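Local coordinates for adenosine 5'-monophosphoramidase (Candida albicans, PDB 6IQ1), which probably hydrolyses adenosine 5'-monophosphoramidates to AMP as a homodimeric histidine triad enzyme with a zinc site, at residues 70-74 with 75-79; 126-130 with 131-135. All blocks are in the same frame, centred on the assembly; numbering follows the deposited sequence.

Contact 1: 70-74 with 75-79; sequences KLTKV and LKLDE
Lys73 and Asp78 meet across the end of the helix with their side chains slanted against each other, the carboxylate lying against the lysine stem rather than its ammonium. Asp78 OD2 comes 3.4 Å from Lys73 CG, but the extended lysine chain carries NZ onward to 5.7 Å from OD2, so no salt bridge forms; any attraction between the charges is probably modest. A chi1 of 70° tucks the Asp78 carboxylate between its own backbone N and carbonyl carbon, where it can turn back to the last helical turn. On the buried side Thr72 CB stands 4.1 Å from Leu77 CB, while the Thr72 hydroxyl is hydrogen-bonded to Lys69 O, one turn earlier. Leu75 folds back over the helix end, its CD1 3.2 Å from Leu71 O, the same carbonyl that takes the Leu75 N-H at 2.8 Å. Lys76, with positive phi (68°), turns the chain away, and its N bonds Lys73 O at 3.1 Å. These are features of a Schellman-type ending, but Thr72 O is hydrogen-bonded by Asp78 N, at 3.2 Å, and not by Leu77 N. Helix 58-74 of the HIT fold lies on the antiparallel sheet: Leu71, Thr72 and Leu75 all pack on Leu109, and Thr72 and Leu77 on Tyr88. Val74 and Leu75 also touch Leu140 of the second subunit, whose Glu143 forms a salt bridge with Lys76 NZ.

Contact 2: 126-130 with 131-135; sequences EATDF and DKLGK
The Phe130 ring meets Leu133 obliquely, its CD1 lying 4.2 Å from Leu133 CD1, and Phe20 of the second subunit packs against both side chains. Two other flat groups, the carboxylates of Asp129 and Asp131, run side by side in the same direction with their planes turned 63° apart. Asp129 OD2 and Asp131 OD2 are 4.0 Å apart, a like-charge pair whose cost is probably eased by the positive end of the helix dipole. Lys132 adds its aliphatic chain, CD lying 4.0 Å from Asp129 CB; its NZ remains apart from the Asp129 carboxylate. Thr128 and Leu133 cross at about a right angle: Thr128 OG1 lies 3.8 Å from Leu133 CG, and the threonine methyl CG2 lies 4.0 Å from Leu133 CD1. Leu133 CG sits beside its own backbone N (chi1 -72°), which brings the branch over the Asp129 carbonyl. Asp129 O accepts the nearly straight N-H of Leu133, the N lying 2.8 Å away, while Phe130 O takes the Gly134 N-H, with its N at 2.9 Å. These bonds open helix 130-147 with Asp129 at the N-cap position, although its side chain makes no capping bond. The Thr128 methyl against Leu133, the residues just before the N-cap and four after it, occupies the positions of a hydrophobic staple at a helix N-terminus.

Overall arrangement
Contact 1 closes a helix and contact 2 opens one: the first ends helix 58-74, which lies against the sheet, the second starts the C-terminal helix 130-147. Their centres are about 39 Å apart and their nearest atoms about 29 Å, so they do not touch, yet both meet the second subunit. Two partners of contact 1 there, Leu140 and Glu143, lie on that subunit's own helix 130-147, so in the dimer this helix packs against its neighbour's helix end. Contact 1 is nearer the probable AMP site, the Leu71 side chain being about 8 Å from that of Phe107; contact 2 lies away from the annotated sites.

Contact 1: 70-74 with 75-79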
ATOM      1  N   LYS D  70      -5.746  10.132   7.261  1.00 28.12           N
ATOM      2  CA  LYS D  70      -6.118  10.692   8.553  1.00 29.45           C
ATOM      3  C   LYS D  70      -5.205  10.167   9.670  1.00 34.58           C
ATOM      4  O   LYS D  70      -4.838  10.920  10.585  1.00 32.20           O
ATOM      5  CB  LYS D  70      -7.595  10.399   8.842  1.00 30.91           C
ATOM      6  CG  LYS D  70      -8.204  11.350   9.869  1.00 31.74           C
ATOM      7  CD  LYS D  70      -9.633  10.997  10.152  1.00 34.20           C
ATOM      8  CE  LYS D  70     -10.186  11.755  11.362  1.00 35.73           C
ATOM      9  NZ  LYS D  70     -11.597  11.370  11.621  1.00 39.30           N
ATOM     10  N   LEU D  71      -4.791   8.891   9.591  1.00 30.49           N
ATOM     11  CA  LEU D  71      -3.894   8.348  10.610  1.00 31.68           C
ATOM     12  C   LEU D  71      -2.519   9.014  10.583  1.00 32.93           C
ATOM     13  O   LEU D  71      -1.889   9.163  11.640  1.00 34.72           O
ATOM     14  CB  LEU D  71      -3.752   6.830  10.454  1.00 27.58           C
ATOM     15  CG  LEU D  71      -4.956   5.998  10.885  1.00 32.89           C
ATOM     16  CD1 LEU D  71      -4.896   4.625  10.234  1.00 27.35           C
ATOM     17  CD2 LEU D  71      -5.040   5.904  12.412  1.00 26.46           C
ATOM     18  N   THR D  72      -2.023   9.414   9.404  1.00 30.14           N
ATOM     19  CA  THR D  72      -0.764  10.160   9.375  1.00 31.11           C
ATOM     20  C   THR D  72      -0.895  11.503  10.096  1.00 30.37           C
ATOM     21  O   THR D  72       0.100  12.044  10.580  1.00 31.66           O
ATOM     22  CB  THR D  72      -0.255  10.379   7.932  1.00 31.93           C
ATOM     23  OG1 THR D  72      -1.164  11.202   7.185  1.00 30.70           O
ATOM     24  CG2 THR D  72      -0.044   9.061   7.200  1.00 27.19           C
ATOM     25  N   LYS D  73      -2.110  12.049  10.200  1.00 32.16           N
ATOM     26  CA  LYS D  73      -2.293  13.233  11.039  1.00 34.12           C
ATOM     27  C   LYS D  73      -2.256  12.879  12.523  1.00 38.36           C
ATOM     28  O   LYS D  73      -1.641  13.601  13.316  1.00 40.54           O
ATOM     29  CB  LYS D  73      -3.602  13.942  10.701  1.00 35.21           C
ATOM     30  CG  LYS D  73      -3.612  14.643   9.347  1.00 34.83           C
ATOM     31  CD  LYS D  73      -4.980  15.247   9.080  1.00 40.72           C
ATOM     32  CE  LYS D  73      -5.249  15.362   7.589  1.00 45.69           C
ATOM     33  NZ  LYS D  73      -6.332  16.331   7.307  1.00 54.68           N
ATOM     34  N   VAL D  74      -2.907  11.774  12.915  1.00 35.83           N
ATOM     35  CA  VAL D  74      -2.849  11.318  14.301  1.00 33.87           C
ATOM     36  C   VAL D  74      -1.412  11.058  14.721  1.00 37.98           C
ATOM     37  O   VAL D  74      -1.007  11.403  15.836  1.00 39.45           O
ATOM     38  CB  VAL D  74      -3.709  10.061  14.497  1.00 36.85           C
ATOM     39  CG1 VAL D  74      -3.705   9.682  15.963  1.00 33.65           C
ATOM     40  CG2 VAL D  74      -5.140  10.280  13.983  1.00 33.02           C
ATOM     41  N   LEU D  75      -0.615  10.449  13.840  1.00 37.03           N
ATOM     42  CA  LEU D  75       0.769  10.118  14.155  1.00 32.06           C
ATOM     43  C   LEU D  75       1.735  11.280  13.937  1.00 33.55           C
ATOM     44  O   LEU D  75       2.931  11.109  14.169  1.00 34.37           O
ATOM     45  CB  LEU D  75       1.225   8.925  13.316  1.00 31.75           C
ATOM     46  CG  LEU D  75       0.900   7.490  13.715  1.00 29.77           C
ATOM     47  CD1 LEU D  75      -0.597   7.258  13.902  1.00 32.29           C
ATOM     48  CD2 LEU D  75       1.442   6.574  12.662  1.00 25.51           C
ATOM     49  N   LYS D  76       1.256  12.430  13.461  1.00 38.99           N
ATOM     50  CA  LYS D  76       2.031  13.647  13.207  1.00 38.75           C
ATOM     51  C   LYS D  76       3.013  13.505  12.048  1.00 38.70           C
ATOM     52  O   LYS D  76       3.800  14.437  11.798  1.00 38.14           O
ATOM     53  CB  LYS D  76       2.785  14.120  14.457  1.00 45.65           C
ATOM     54  CG  LYS D  76       1.927  14.880  15.490  1.00 43.71           C
ATOM     55  CD  LYS D  76       2.785  15.332  16.677  1.00 45.87           C
ATOM     56  CE  LYS D  76       2.357  16.694  17.209  1.00 48.31           C
ATOM     57  NZ  LYS D  76       1.313  16.578  18.270  1.00 54.50           N
ATOM     58  N   LEU D  77       2.988  12.369  11.334  1.00 35.44           N
ATOM     59  CA  LEU D  77       3.772  12.208  10.113  1.00 30.19           C
ATOM     60  C   LEU D  77       3.454  13.269   9.063  1.00 34.79           C
ATOM     61  O   LEU D  77       4.274  13.504   8.167  1.00 36.00           O
ATOM     62  CB  LEU D  77       3.516  10.830   9.503  1.00 33.03           C
ATOM     63  CG  LEU D  77       3.922   9.578  10.291  1.00 35.53           C
ATOM     64  CD1 LEU D  77       3.355   8.301   9.671  1.00 32.16           C
ATOM     65  CD2 LEU D  77       5.431   9.498  10.374  1.00 37.70           C
ATOM     66  N   ASP D  78       2.284  13.911   9.134  1.00 32.42           N
ATOM     67  CA  ASP D  78       1.944  14.864   8.084  1.00 36.52           C
ATOM     68  C   ASP D  78       2.708  16.169   8.219  1.00 38.06           C
ATOM     69  O   ASP D  78       2.576  17.031   7.346  1.00 34.65           O
ATOM     70  CB  ASP D  78       0.433  15.139   8.058  1.00 31.16           C
ATOM     71  CG  ASP D  78      -0.050  15.936   9.252  1.00 33.42           C
ATOM     72  OD1 ASP D  78       0.455  15.737  10.371  1.00 38.61           O
ATOM     73  OD2 ASP D  78      -0.956  16.771   9.069  1.00 36.80           O
ATOM     74  N   GLU D  79       3.506  16.325   9.274  1.00 38.37           N
ATOM     75  CA  GLU D  79       4.181  17.585   9.542  1.00 40.32           C
ATOM     76  C   GLU D  79       5.491  17.717   8.780  1.00 39.49           C
ATOM     77  O   GLU D  79       6.016  18.830   8.672  1.00 37.77           O
ATOM     78  CB  GLU D  79       4.409  17.737  11.055  1.00 42.08           C
ATOM     79  CG  GLU D  79       3.088  17.767  11.854  1.00 41.68           C
ATOM     80  CD  GLU D  79       3.231  18.234  13.303  1.00 44.58           C
ATOM     81  OE1 GLU D  79       4.361  18.528  13.750  1.00 47.35           O
ATOM     82  OE2 GLU D  79       2.196  18.304  13.999  1.00 50.63           O
TER

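Contact 2: 126-130 with 131-135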
ATOM      1  N   GLU D 126      15.443  -5.994 -11.942  1.00 48.11           N
ATOM      2  CA  GLU D 126      15.380  -7.061 -12.926  1.00 51.93           C
ATOM      3  C   GLU D 126      15.752  -6.484 -14.287  1.00 55.49           C
ATOM      4  O   GLU D 126      15.083  -5.572 -14.784  1.00 50.79           O
ATOM      5  CB  GLU D 126      13.992  -7.684 -12.971  1.00 50.53           C
ATOM      6  CG  GLU D 126      13.940  -9.169 -12.688  1.00 58.41           C
ATOM      7  CD  GLU D 126      12.542  -9.624 -12.436  1.00 62.00           C
ATOM      8  OE1 GLU D 126      12.325 -10.348 -11.439  1.00 63.34           O
ATOM      9  OE2 GLU D 126      11.672  -9.235 -13.249  1.00 61.25           O
ATOM     10  N   ALA D 127      16.806  -7.035 -14.884  1.00 61.15           N
ATOM     11  CA  ALA D 127      17.214  -6.709 -16.234  1.00 57.18           C
ATOM     12  C   ALA D 127      16.031  -6.743 -17.183  1.00 52.64           C
ATOM     13  O   ALA D 127      15.339  -7.762 -17.287  1.00 52.37           O
ATOM     14  CB  ALA D 127      18.282  -7.713 -16.686  1.00 59.52           C
ATOM     15  N   THR D 128      15.773  -5.619 -17.856  1.00 48.07           N
ATOM     16  CA  THR D 128      14.679  -5.558 -18.812  1.00 45.20           C
ATOM     17  C   THR D 128      15.041  -4.654 -19.982  1.00 43.40           C
ATOM     18  O   THR D 128      16.101  -4.016 -20.027  1.00 41.97           O
ATOM     19  CB  THR D 128      13.373  -5.076 -18.166  1.00 43.13           C
ATOM     20  OG1 THR D 128      12.273  -5.381 -19.039  1.00 38.31           O
ATOM     21  CG2 THR D 128      13.416  -3.564 -17.936  1.00 43.46           C
ATOM     22  N   ASP D 129      14.084  -4.538 -20.894  1.00 41.58           N
ATOM     23  CA  ASP D 129      14.326  -4.090 -22.251  1.00 40.38           C
ATOM     24  C   ASP D 129      13.078  -3.410 -22.779  1.00 36.41           C
ATOM     25  O   ASP D 129      11.966  -3.790 -22.400  1.00 31.33           O
ATOM     26  CB  ASP D 129      14.643  -5.329 -23.082  1.00 43.92           C
ATOM     27  CG  ASP D 129      15.702  -5.096 -24.061  1.00 52.46           C
ATOM     28  OD1 ASP D 129      16.260  -3.982 -24.023  1.00 64.02           O
ATOM     29  OD2 ASP D 129      15.955  -6.010 -24.886  1.00 66.66           O
ATOM     30  N   PHE D 130      13.246  -2.471 -23.712  1.00 34.82           N
ATOM     31  CA  PHE D 130      12.057  -1.865 -24.305  1.00 33.52           C
ATOM     32  C   PHE D 130      11.317  -2.849 -25.208  1.00 33.46           C
ATOM     33  O   PHE D 130      10.098  -2.749 -25.350  1.00 32.06           O
ATOM     34  CB  PHE D 130      12.423  -0.603 -25.072  1.00 31.35           C
ATOM     35  CG  PHE D 130      12.532   0.622 -24.216  1.00 27.83           C
ATOM     36  CD1 PHE D 130      11.644   0.850 -23.189  1.00 29.97           C
ATOM     37  CD2 PHE D 130      13.534   1.556 -24.449  1.00 30.12           C
ATOM     38  CE1 PHE D 130      11.754   1.988 -22.381  1.00 29.02           C
ATOM     39  CE2 PHE D 130      13.653   2.700 -23.664  1.00 30.90           C
ATOM     40  CZ  PHE D 130      12.759   2.914 -22.618  1.00 29.96           C
ATOM     41  N   ASP D 131      12.024  -3.817 -25.807  1.00 38.46           N
ATOM     42  CA  ASP D 131      11.333  -4.890 -26.521  1.00 39.80           C
ATOM     43  C   ASP D 131      10.461  -5.698 -25.570  1.00 36.24           C
ATOM     44  O   ASP D 131       9.282  -5.937 -25.847  1.00 33.35           O
ATOM     45  CB  ASP D 131      12.320  -5.835 -27.219  1.00 41.69           C
ATOM     46  CG  ASP D 131      13.158  -5.153 -28.285  1.00 57.57           C
ATOM     47  OD1 ASP D 131      12.679  -4.181 -28.918  1.00 58.42           O
ATOM     48  OD2 ASP D 131      14.312  -5.608 -28.494  1.00 68.18           O
ATOM     49  N   LYS D 132      11.047  -6.156 -24.454  1.00 38.10           N
ATOM     50  CA  LYS D 132      10.304  -6.959 -23.482  1.00 36.01           C
ATOM     51  C   LYS D 132       9.181  -6.156 -22.839  1.00 33.63           C
ATOM     52  O   LYS D 132       8.067  -6.666 -22.679  1.00 37.42           O
ATOM     53  CB  LYS D 132      11.246  -7.507 -22.415  1.00 37.50           C
ATOM     54  CG  LYS D 132      12.014  -8.722 -22.877  1.00 44.94           C
ATOM     55  CD  LYS D 132      13.297  -8.918 -22.090  1.00 47.38           C
ATOM     56  CE  LYS D 132      14.194  -9.936 -22.784  1.00 54.74           C
ATOM     57  NZ  LYS D 132      15.384 -10.263 -21.947  1.00 63.78           N
ATOM     58  N   LEU D 133       9.441  -4.894 -22.483  1.00 33.73           N
ATOM     59  CA  LEU D 133       8.377  -4.058 -21.936  1.00 32.57           C
ATOM     60  C   LEU D 133       7.258  -3.867 -22.948  1.00 31.74           C
ATOM     61  O   LEU D 133       6.075  -3.950 -22.592  1.00 29.09           O
ATOM     62  CB  LEU D 133       8.937  -2.711 -21.484  1.00 30.70           C
ATOM     63  CG  LEU D 133       9.786  -2.821 -20.213  1.00 31.82           C
ATOM     64  CD1 LEU D 133      10.610  -1.559 -19.968  1.00 32.20           C
ATOM     65  CD2 LEU D 133       8.897  -3.144 -19.018  1.00 31.01           C
ATOM     66  N   GLY D 134       7.617  -3.650 -24.219  1.00 30.33           N
ATOM     67  CA  GLY D 134       6.611  -3.431 -25.250  1.00 28.81           C
ATOM     68  C   GLY D 134       5.725  -4.644 -25.487  1.00 33.79           C
ATOM     69  O   GLY D 134       4.506  -4.517 -25.614  1.00 33.23           O
ATOM     70  N   LYS D 135       6.327  -5.840 -25.558  1.00 33.07           N
ATOM     71  CA  LYS D 135       5.526  -7.040 -25.779  1.00 32.65           C
ATOM     72  C   LYS D 135       4.693  -7.367 -24.555  1.00 38.20           C
ATOM     73  O   LYS D 135       3.547  -7.819 -24.678  1.00 38.71           O
ATOM     74  CB  LYS D 135       6.415  -8.229 -26.158  1.00 35.80           C
ATOM     75  CG  LYS D 135       7.493  -7.873 -27.198  1.00 44.35           C
ATOM     76  CD  LYS D 135       8.384  -9.050 -27.601  1.00 48.68           C
ATOM     77  CE  LYS D 135       9.216  -8.748 -28.878  1.00 51.98           C
ATOM     78  NZ  LYS D 135      10.637  -8.283 -28.599  1.00 52.46           N
TER